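Local structure of ABC transporter substrate-binding protein (Rhizobium radiobacter, 6TFX) at residues M8-E13 with I199-L204; D14-D19 with T26-L31; S294-N299 with E443-I448. The protein binds the mannityl-opine mannopinic acid as the solute-binding protein of an ABC transporter and probably hands it over for import. All blocks are in the same frame, centred on the assembly; numbering follows the deposited sequence.

Contact 1 of 3, residues M8-E13 with I199-L204; sequences MGVASE and ISYRFL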
loop_
_atom_site.group_PDB
_atom_site.type_symbol
_atom_site.label_atom_id
_atom_site.label_comp_id
_atom_site.label_asym_id
_atom_site.label_seq_id
_atom_site.Cartn_x
_atom_site.Cartn_y
_atom_site.Cartn_z
ATOM N N MET A 8 -9.060 -10.775 -15.306
ATOM C CA MET A 8 -8.497 -10.968 -13.965
ATOM C C MET A 8 -9.535 -10.773 -12.880
ATOM O O MET A 8 -10.357 -9.865 -12.985
ATOM C CB MET A 8 -7.264 -10.107 -13.725
ATOM C CG MET A 8 -7.456 -8.653 -13.979
ATOM S SD MET A 8 -5.857 -7.768 -13.974
ATOM C CE MET A 8 -5.300 -8.060 -12.353
ATOM N N GLY A 9 -9.500 -11.642 -11.871
ATOM C CA GLY A 9 -10.449 -11.606 -10.766
ATOM C C GLY A 9 -9.740 -11.136 -9.520
ATOM O O GLY A 9 -8.694 -11.687 -9.173
ATOM N N VAL A 10 -10.296 -10.112 -8.850
ATOM C CA VAL A 10 -9.657 -9.501 -7.684
ATOM C C VAL A 10 -10.546 -9.500 -6.467
ATOM O O VAL A 10 -11.766 -9.601 -6.588
ATOM C CB VAL A 10 -9.114 -8.081 -7.992
ATOM C CG1 VAL A 10 -8.252 -8.079 -9.269
ATOM C CG2 VAL A 10 -10.251 -7.063 -8.107
ATOM N N ALA A 11 -9.916 -9.366 -5.281
ATOM C CA ALA A 11 -10.618 -9.335 -3.995
ATOM C C ALA A 11 -10.986 -7.887 -3.704
ATOM O O ALA A 11 -10.336 -7.200 -2.911
ATOM C CB ALA A 11 -9.732 -9.894 -2.893
ATOM N N SER A 12 -12.002 -7.420 -4.386
ATOM C CA SER A 12 -12.540 -6.068 -4.238
ATOM C C SER A 12 -13.982 -6.096 -4.675
ATOM O O SER A 12 -14.361 -6.925 -5.509
ATOM C CB SER A 12 -11.772 -5.082 -5.115
ATOM O OG SER A 12 -12.329 -3.783 -4.999
ATOM N N GLU A 13 -14.782 -5.180 -4.133
ATOM C CA GLU A 13 -16.195 -5.067 -4.467
ATOM C C GLU A 13 -16.461 -4.002 -5.516
ATOM O O GLU A 13 -17.461 -4.120 -6.232
ATOM C CB GLU A 13 -17.054 -4.842 -3.204
ATOM C CG GLU A 13 -16.919 -5.992 -2.203
ATOM C CD GLU A 13 -17.920 -6.042 -1.059
ATOM O OE1 GLU A 13 -19.118 -5.778 -1.318
ATOM O OE2 GLU A 13 -17.512 -6.337 0.094
ATOM N N ILE A 199 -8.279 -5.473 -20.966
ATOM C CA ILE A 199 -8.227 -6.073 -19.640
ATOM C C ILE A 199 -9.647 -5.994 -19.085
ATOM O O ILE A 199 -10.229 -4.905 -19.049
ATOM C CB ILE A 199 -7.234 -5.398 -18.661
ATOM C CG1 ILE A 199 -5.787 -5.391 -19.227
ATOM C CG2 ILE A 199 -7.282 -6.066 -17.265
ATOM C CD1 ILE A 199 -4.864 -4.406 -18.472
ATOM N N SER A 200 -10.196 -7.139 -18.669
ATOM C CA SER A 200 -11.496 -7.189 -17.992
ATOM C C SER A 200 -11.128 -7.443 -16.528
ATOM O O SER A 200 -10.657 -8.528 -16.173
ATOM C CB SER A 200 -12.373 -8.307 -18.558
ATOM O OG SER A 200 -13.596 -8.359 -17.834
ATOM N N TYR A 201 -11.233 -6.394 -15.705
ATOM C CA TYR A 201 -10.826 -6.398 -14.302
ATOM C C TYR A 201 -12.084 -6.632 -13.490
ATOM O O TYR A 201 -12.902 -5.727 -13.323
ATOM C CB TYR A 201 -10.175 -5.049 -14.008
ATOM C CG TYR A 201 -9.535 -4.922 -12.646
ATOM C CD1 TYR A 201 -10.256 -4.440 -11.560
ATOM C CD2 TYR A 201 -8.181 -5.195 -12.464
ATOM C CE1 TYR A 201 -9.655 -4.245 -10.320
ATOM C CE2 TYR A 201 -7.558 -4.979 -11.230
ATOM C CZ TYR A 201 -8.305 -4.529 -10.154
ATOM O OH TYR A 201 -7.718 -4.318 -8.933
ATOM N N ARG A 202 -12.262 -7.877 -13.050
ATOM C CA ARG A 202 -13.477 -8.344 -12.379
ATOM C C ARG A 202 -13.440 -8.288 -10.860
ATOM O O ARG A 202 -12.511 -8.826 -10.250
ATOM C CB ARG A 202 -13.812 -9.768 -12.831
ATOM C CG ARG A 202 -14.217 -9.858 -14.303
ATOM C CD ARG A 202 -14.713 -11.247 -14.677
ATOM N NE ARG A 202 -15.916 -11.635 -13.935
ATOM C CZ ARG A 202 -16.343 -12.890 -13.802
ATOM N NH1 ARG A 202 -15.679 -13.891 -14.368
ATOM N NH2 ARG A 202 -17.437 -13.153 -13.100
ATOM N N PHE A 203 -14.503 -7.712 -10.263
ATOM C CA PHE A 203 -14.665 -7.614 -8.812
ATOM C C PHE A 203 -15.291 -8.902 -8.304
ATOM O O PHE A 203 -16.464 -9.187 -8.586
ATOM C CB PHE A 203 -15.513 -6.390 -8.448
ATOM C CG PHE A 203 -14.825 -5.108 -8.854
ATOM C CD1 PHE A 203 -13.604 -4.751 -8.296
ATOM C CD2 PHE A 203 -15.402 -4.255 -9.787
ATOM C CE1 PHE A 203 -12.963 -3.572 -8.679
ATOM C CE2 PHE A 203 -14.767 -3.073 -10.161
ATOM C CZ PHE A 203 -13.544 -2.746 -9.617
ATOM N N LEU A 204 -14.465 -9.758 -7.700
ATOM C CA LEU A 204 -14.928 -11.061 -7.215
ATOM C C LEU A 204 -14.431 -11.238 -5.802
ATOM O O LEU A 204 -13.526 -12.043 -5.547
ATOM C CB LEU A 204 -14.441 -12.209 -8.137
ATOM C CG LEU A 204 -15.095 -12.269 -9.521
ATOM C CD1 LEU A 204 -14.257 -13.077 -10.486
ATOM C CD2 LEU A 204 -16.516 -12.870 -9.447
#

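Contact 2 of 3, residues D14-D19 with T26-L31; sequences DVTTLD and TSDRTL. With N72 ((2~{R})-2-[[(3~{R},4~{R},5~{S})-3,4,5,6-tetrakis(oxidanyl)-2-oxidanylidene-hexyl]amino]pentanedioic acid), chain C.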
loop_
_atom_site.group_PDB
_atom_site.type_symbol
_atom_site.label_atom_id
_atom_site.label_comp_id
_atom_site.label_asym_id
_atom_site.label_seq_id
_atom_site.Cartn_x
_atom_site.Cartn_y
_atom_site.Cartn_z
ATOM N N ASP A 14 -15.569 -2.978 -5.646
ATOM C CA ASP A 14 -15.784 -1.897 -6.617
ATOM C C ASP A 14 -14.583 -0.957 -6.650
ATOM O O ASP A 14 -13.652 -1.107 -5.858
ATOM C CB ASP A 14 -17.035 -1.059 -6.201
ATOM C CG ASP A 14 -17.751 -0.225 -7.271
ATOM O OD1 ASP A 14 -17.373 -0.318 -8.476
ATOM O OD2 ASP A 14 -18.687 0.526 -6.909
ATOM N N VAL A 15 -14.625 0.006 -7.574
ATOM C CA VAL A 15 -13.668 1.104 -7.701
ATOM C C VAL A 15 -14.096 2.137 -6.658
ATOM O O VAL A 15 -15.291 2.432 -6.577
ATOM C CB VAL A 15 -13.808 1.784 -9.109
ATOM C CG1 VAL A 15 -13.091 3.142 -9.169
ATOM C CG2 VAL A 15 -13.329 0.877 -10.217
ATOM N N THR A 16 -13.142 2.753 -5.937
ATOM C CA THR A 16 -13.473 3.874 -5.061
ATOM C C THR A 16 -12.903 5.128 -5.702
ATOM O O THR A 16 -13.655 6.056 -5.974
ATOM C CB THR A 16 -12.996 3.657 -3.626
ATOM O OG1 THR A 16 -13.599 2.444 -3.169
ATOM C CG2 THR A 16 -13.398 4.814 -2.703
ATOM N N THR A 17 -11.582 5.155 -5.959
ATOM C CA THR A 17 -11.005 6.328 -6.606
ATOM C C THR A 17 -9.861 5.953 -7.503
ATOM O O THR A 17 -8.986 5.172 -7.093
ATOM C CB THR A 17 -10.594 7.425 -5.615
ATOM O OG1 THR A 17 -9.887 8.452 -6.328
ATOM C CG2 THR A 17 -9.721 6.906 -4.479
ATOM N N LEU A 18 -9.865 6.523 -8.712
ATOM C CA LEU A 18 -8.765 6.327 -9.645
ATOM C C LEU A 18 -7.956 7.618 -9.792
ATOM O O LEU A 18 -7.134 7.738 -10.703
ATOM C CB LEU A 18 -9.219 5.700 -10.989
ATOM C CG LEU A 18 -9.887 4.310 -10.856
ATOM C CD1 LEU A 18 -10.373 3.794 -12.202
ATOM C CD2 LEU A 18 -8.957 3.309 -10.188
ATOM N N ASP A 19 -8.110 8.558 -8.799
ATOM C CA ASP A 19 -7.226 9.717 -8.721
ATOM C C ASP A 19 -6.014 9.139 -7.978
ATOM O O ASP A 19 -6.158 8.638 -6.855
ATOM C CB ASP A 19 -7.856 10.875 -7.922
ATOM C CG ASP A 19 -6.923 12.047 -7.627
ATOM O OD1 ASP A 19 -5.687 11.869 -7.714
ATOM O OD2 ASP A 19 -7.425 13.129 -7.268
ATOM N N THR A 26 -5.595 -1.835 -2.225
ATOM C CA THR A 26 -4.759 -2.531 -3.218
ATOM C C THR A 26 -5.435 -2.487 -4.605
ATOM O O THR A 26 -4.751 -2.253 -5.614
ATOM C CB THR A 26 -4.553 -3.989 -2.798
ATOM O OG1 THR A 26 -3.716 -3.986 -1.647
ATOM C CG2 THR A 26 -3.861 -4.811 -3.886
ATOM N N SER A 27 -6.762 -2.708 -4.659
ATOM C CA SER A 27 -7.438 -2.739 -5.958
ATOM C C SER A 27 -7.340 -1.398 -6.696
ATOM O O SER A 27 -7.032 -1.374 -7.888
ATOM C CB SER A 27 -8.891 -3.157 -5.809
ATOM O OG SER A 27 -9.445 -3.295 -7.109
ATOM N N ASP A 28 -7.587 -0.286 -5.992
ATOM C CA ASP A 28 -7.496 1.029 -6.660
ATOM C C ASP A 28 -6.038 1.307 -7.053
ATOM O O ASP A 28 -5.784 1.781 -8.162
ATOM C CB ASP A 28 -8.032 2.143 -5.754
ATOM C CG ASP A 28 -9.550 2.243 -5.624
ATOM O OD1 ASP A 28 -10.282 1.526 -6.378
ATOM O OD2 ASP A 28 -10.018 3.045 -4.786
ATOM N N ARG A 29 -5.055 0.957 -6.170
ATOM C CA ARG A 29 -3.642 1.192 -6.507
ATOM C C ARG A 29 -3.219 0.341 -7.726
ATOM O O ARG A 29 -2.356 0.764 -8.512
ATOM C CB ARG A 29 -2.723 0.846 -5.330
ATOM C CG ARG A 29 -2.877 1.785 -4.146
ATOM C CD ARG A 29 -1.892 1.341 -3.094
ATOM N NE ARG A 29 -1.967 2.075 -1.827
ATOM C CZ ARG A 29 -1.261 3.161 -1.525
ATOM N NH1 ARG A 29 -0.491 3.744 -2.442
ATOM N NH2 ARG A 29 -1.336 3.689 -0.315
ATOM N N THR A 30 -3.779 -0.885 -7.836
ATOM C CA THR A 30 -3.438 -1.783 -8.954
ATOM C C THR A 30 -3.924 -1.153 -10.274
ATOM O O THR A 30 -3.155 -1.029 -11.217
ATOM C CB THR A 30 -4.054 -3.166 -8.762
ATOM O OG1 THR A 30 -3.566 -3.729 -7.543
ATOM C CG2 THR A 30 -3.708 -4.121 -9.927
ATOM N N LEU A 31 -5.193 -0.718 -10.317
ATOM C CA LEU A 31 -5.734 -0.079 -11.514
ATOM C C LEU A 31 -4.917 1.160 -11.870
ATOM O O LEU A 31 -4.539 1.326 -13.023
ATOM C CB LEU A 31 -7.202 0.284 -11.271
ATOM C CG LEU A 31 -8.131 -0.935 -11.280
ATOM C CD1 LEU A 31 -9.536 -0.570 -10.732
ATOM C CD2 LEU A 31 -8.289 -1.500 -12.689
HETATM O OAB N72 C . -4.329 -11.213 5.569
HETATM C CAF N72 C . -3.925 -9.831 5.609
HETATM C CAG N72 C . -4.559 -8.874 4.544
HETATM O OAC N72 C . -5.163 -9.547 3.488
HETATM C CAH N72 C . -3.638 -7.688 4.250
HETATM O OAM N72 C . -2.314 -7.683 4.625
HETATM C CAI N72 C . -3.309 -6.916 2.987
HETATM O OAD N72 C . -3.386 -7.755 1.856
HETATM C CAJ N72 C . -4.012 -5.582 2.933
HETATM O OAE N72 C . -4.360 -5.050 4.019
HETATM C CAK N72 C . -4.345 -4.927 1.563
HETATM N N N72 C . -3.549 -3.742 1.344
HETATM C CA N72 C . -4.125 -2.454 1.257
HETATM C C N72 C . -5.554 -2.273 1.690
HETATM O O N72 C . -6.099 -1.948 2.818
HETATM C CB N72 C . -3.132 -1.408 1.772
HETATM C CG N72 C . -3.650 -0.063 2.282
HETATM C CD N72 C . -2.643 1.077 2.116
HETATM O OE1 N72 C . -1.792 1.087 1.169
HETATM O OE2 N72 C . -2.681 2.026 2.930
HETATM O OXT N72 C . -6.176 -2.458 0.628
HETATM O O HOH W 1 -10.934 -1.019 -7.118
#

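Contact 3 of 3, residues S294-N299 with E443-I448; sequences SVIPSN and EAQKLI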
loop_
_atom_site.group_PDB
_atom_site.type_symbol
_atom_site.label_atom_id
_atom_site.label_comp_id
_atom_site.label_asym_id
_atom_site.label_seq_id
_atom_site.Cartn_x
_atom_site.Cartn_y
_atom_site.Cartn_z
ATOM N N SER A 294 8.798 -6.343 15.039
ATOM C CA SER A 294 8.752 -4.888 15.201
ATOM C C SER A 294 7.473 -4.353 14.593
ATOM O O SER A 294 6.610 -5.143 14.141
ATOM C CB SER A 294 9.990 -4.199 14.616
ATOM O OG SER A 294 10.028 -2.847 15.068
ATOM N N VAL A 295 7.336 -3.023 14.563
ATOM C CA VAL A 295 6.122 -2.358 14.133
ATOM C C VAL A 295 6.208 -1.744 12.734
ATOM O O VAL A 295 5.328 -0.973 12.343
ATOM C CB VAL A 295 5.685 -1.314 15.191
ATOM C CG1 VAL A 295 5.237 -2.008 16.482
ATOM C CG2 VAL A 295 6.813 -0.304 15.466
ATOM N N ILE A 296 7.239 -2.114 11.977
ATOM C CA ILE A 296 7.412 -1.749 10.579
ATOM C C ILE A 296 7.799 -3.025 9.820
ATOM O O ILE A 296 8.333 -3.956 10.431
ATOM C CB ILE A 296 8.425 -0.595 10.361
ATOM C CG1 ILE A 296 9.891 -1.069 10.528
ATOM C CG2 ILE A 296 8.085 0.624 11.249
ATOM C CD1 ILE A 296 10.891 0.059 10.243
ATOM N N PRO A 297 7.534 -3.094 8.502
ATOM C CA PRO A 297 7.856 -4.334 7.755
ATOM C C PRO A 297 9.351 -4.671 7.797
ATOM O O PRO A 297 10.194 -3.773 7.877
ATOM C CB PRO A 297 7.383 -4.030 6.333
ATOM C CG PRO A 297 6.263 -2.996 6.520
ATOM C CD PRO A 297 6.844 -2.109 7.636
ATOM N N SER A 298 9.678 -5.973 7.750
ATOM C CA SER A 298 11.078 -6.411 7.914
ATOM C C SER A 298 11.995 -5.862 6.830
ATOM O O SER A 298 13.196 -5.681 7.072
ATOM C CB SER A 298 11.175 -7.931 7.993
ATOM O OG SER A 298 10.782 -8.492 6.754
ATOM N N ASN A 299 11.425 -5.602 5.637
ATOM C CA ASN A 299 12.187 -5.083 4.510
ATOM C C ASN A 299 12.087 -3.553 4.623
ATOM O O ASN A 299 11.256 -2.914 3.956
ATOM C CB ASN A 299 11.569 -5.622 3.205
ATOM C CG ASN A 299 11.694 -4.772 1.966
ATOM O OD1 ASN A 299 10.686 -4.318 1.387
ATOM N ND2 ASN A 299 12.924 -4.533 1.544
ATOM N N GLU A 443 15.327 3.103 17.979
ATOM C CA GLU A 443 14.830 3.666 19.237
ATOM C C GLU A 443 13.322 3.987 19.101
ATOM O O GLU A 443 12.545 3.690 20.025
ATOM C CB GLU A 443 15.632 4.910 19.612
ATOM C CG GLU A 443 15.229 5.540 20.940
ATOM C CD GLU A 443 15.958 6.825 21.312
ATOM O OE1 GLU A 443 16.885 7.231 20.572
ATOM O OE2 GLU A 443 15.583 7.441 22.335
ATOM N N ALA A 444 12.907 4.528 17.940
ATOM C CA ALA A 444 11.476 4.829 17.718
ATOM C C ALA A 444 10.659 3.520 17.790
ATOM O O ALA A 444 9.639 3.470 18.470
ATOM C CB ALA A 444 11.292 5.492 16.362
ATOM N N GLN A 445 11.124 2.452 17.128
ATOM C CA GLN A 445 10.375 1.183 17.159
ATOM C C GLN A 445 10.251 0.633 18.581
ATOM O O GLN A 445 9.169 0.203 18.975
ATOM C CB GLN A 445 11.034 0.155 16.234
ATOM C CG GLN A 445 10.847 0.546 14.758
ATOM C CD GLN A 445 11.844 -0.168 13.871
ATOM O OE1 GLN A 445 11.709 -1.358 13.594
ATOM N NE2 GLN A 445 12.870 0.561 13.426
ATOM N N LYS A 446 11.361 0.669 19.362
ATOM C CA LYS A 446 11.353 0.177 20.749
ATOM C C LYS A 446 10.339 0.952 21.592
ATOM O O LYS A 446 9.626 0.355 22.420
ATOM C CB LYS A 446 12.748 0.290 21.367
ATOM C CG LYS A 446 13.719 -0.739 20.800
ATOM C CD LYS A 446 14.997 -0.746 21.619
ATOM C CE LYS A 446 15.889 -1.919 21.262
ATOM N NZ LYS A 446 16.483 -1.749 19.920
ATOM N N LEU A 447 10.253 2.279 21.380
ATOM C CA LEU A 447 9.307 3.089 22.149
ATOM C C LEU A 447 7.880 2.756 21.774
ATOM O O LEU A 447 7.003 2.734 22.640
ATOM C CB LEU A 447 9.550 4.579 21.873
ATOM C CG LEU A 447 10.834 5.161 22.473
ATOM C CD1 LEU A 447 11.194 6.486 21.818
ATOM C CD2 LEU A 447 10.716 5.325 23.987
ATOM N N ILE A 448 7.620 2.562 20.470
ATOM C CA ILE A 448 6.224 2.286 20.038
ATOM C C ILE A 448 5.796 0.891 20.534
ATOM O O ILE A 448 4.663 0.706 20.999
ATOM C CB ILE A 448 6.126 2.395 18.499
ATOM C CG1 ILE A 448 6.488 3.847 18.032
ATOM C CG2 ILE A 448 4.731 1.944 17.995
ATOM C CD1 ILE A 448 6.919 3.955 16.574
#

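Contact 1 of 3, residues M8-E13 with I199-L204
Met8, Gly9 and Val10 pair in parallel with Tyr201, Arg202 and Phe203, the two short strands diverging by 27° with their axes 4.8 Å apart at closest approach. Four backbone bonds join them: Met8 N donates to Ser200 O at 2.9 Å, Arg202 N to Met8 O, Val10 N to Arg202 O, and Leu204 N, the most bent, to Val10 O. Gly9 turns its backbone bonds to Val221 and Gln223 of the next strand, so strand 5-10 is an inner strand of the sheet.

Met8, Val10, Tyr201 and Phe203 project from one face. With its CG anti to the backbone N (chi1 -173°), the Tyr201 ring leans toward strand 5-10, where Val10 covers one ring face in a CH-pi contact, CG1 4.0 Å from the Tyr201 ring centroid. The other branch, Val10 CG2, lies 3.6 Å from Tyr201 CE1. Met8 comes in obliquely in a Met-aromatic contact, SD 3.8 Å from Tyr201 CD2.

Beyond Val10 an inverse gamma turn centred on Ala11 redirects the chain past Phe203. Ser12 O lies at the Phe203 ring edge, 3.2 Å from Phe203 CB, while Ser12 OG approaches Phe203 CD1 at 3.7 Å, bonds weakly with Asp14 N and lies near a bound magnesium ion. On the other face Leu204 CD1 lies 4.1 Å from Gly9 CA, and Arg202, in one of its two conformers, reaches away to a salt bridge with Glu218.

The parallel pairing belongs to the mixed central sheet of a periplasmic binding protein lobe, which helix 26-35 covers on the Tyr201 side. With a valine methyl over one face, the methionine sulfur obliquely beside it and the hydroxyl hydrogen-bonded to Ser27 OG of that helix, the tyrosine ring probably has little freedom to shift.

Contact 2 of 3, residues D14-D19 with T26-L31
Asp14 meets helix 26-35 through a water: its backbone O accepts from a water that also donates to Asp28 OD1 (2.7 Å from the water O) and accepts from Ser27 OG. The Asp14 carboxylate turns away, to Gly178 N. Val15 follows with CG2 4.1 Å from Leu31 CD1, the two side chains crossing at about a right angle, and its carbonyl is taken by Arg162.

At Thr16 and Thr17 successive backbone N-H groups point into the Asp28 carboxylate. Thr16 N makes a nearly straight bond to Asp28 OD1 at 3.1 Å, on the syn lone pair, with a weak second share to OD2. Thr17 N gives Asp28 OD2 a bond of 2.9 Å, but from above the carboxylate plane, 54° out of it. Thr17 OG1 lies opposite its own backbone N (chi1 173°) and accepts from Asp19 N at 3.0 Å, an ST turn. Leu18 then lays CD2 3.7 Å from Leu31 CB, one helical turn beyond Asp28.

The helix carries ligand contacts on other sides. Thr26 N, in the first turn, donates to the opine carboxylate oxygen OXT at 3.0 Å, and Arg29 NE and NH2 make weak bonds to OE1 of the opine's other carboxylate; Arg29 is steadied by Thr24 O and Ser143.

Two amides and a water together hold the buried Asp28 carboxylate in place, which ties the loop to the first turn of the helix. Amides and water probably help to keep the group ionised, and the N-terminal end of the helix, where Thr26 N donates to the ligand, should suit the carboxylate that carries OXT.

Contact 3 of 3, residues S294-N299 with E443-I448
Gln445 and Ser294 meet side chain to side chain, Ser294 OG donating to Gln445 OE1 at 2.7 Å. The hydroxyl arrives in the plane of the amide carbonyl, on a lone pair, with a C=O...O angle of 119°. It can do so because OG stands opposite the serine backbone N (chi1 -167°), reaching out to the helix and also touching Gln445 CB at 3.4 Å. Ile296 crosses the glutamine at about a right angle: CG1 lies 3.6 Å from Gln445 OE1, and CD1 reaches Gln445 CD at 3.8 Å.

The rest of the amide is bound too. OE1 takes a second bond from Asp304 N, and NE2 gives to Gly302 O and Trp441 O, so this buried group joins helix 434-450 to the loop that follows strand 289-291, on the opposite side of the chain's centre from contacts 1 and 2, probably in the other lobe of the periplasmic binding protein fold.

Three residues further along the helix, Ile448 turns its CG2 to Val295 CG2, 4.0 Å away, the two branched chains meeting at a slant. The Ile448 side chain also lies about 4 Å, at nearest atoms, from those of Cys418 and Cys453, the residues of a magnesium site.

Overall arrangement
From the N terminus, strand 5-10 runs into the loop of contact 2, which folds back at once on helix 26-35; this short closure falls within the much longer one made by contact 1, where the chain returns to pair strand 198-203 beside strand 5-10. The two contacts touch through Tyr201 and Ser27 and through Phe203 and Val15, so the helix packs directly on the sheet. Contact 3 follows in series on the opposite side of the chain's centre, joining the loop after strand 289-291 to helix 434-450, its own centre about 34 Å from that of contact 1. Strand 454-467, just after that helix, pairs with strands 221-223 and 289-291 and so bridges the two regions.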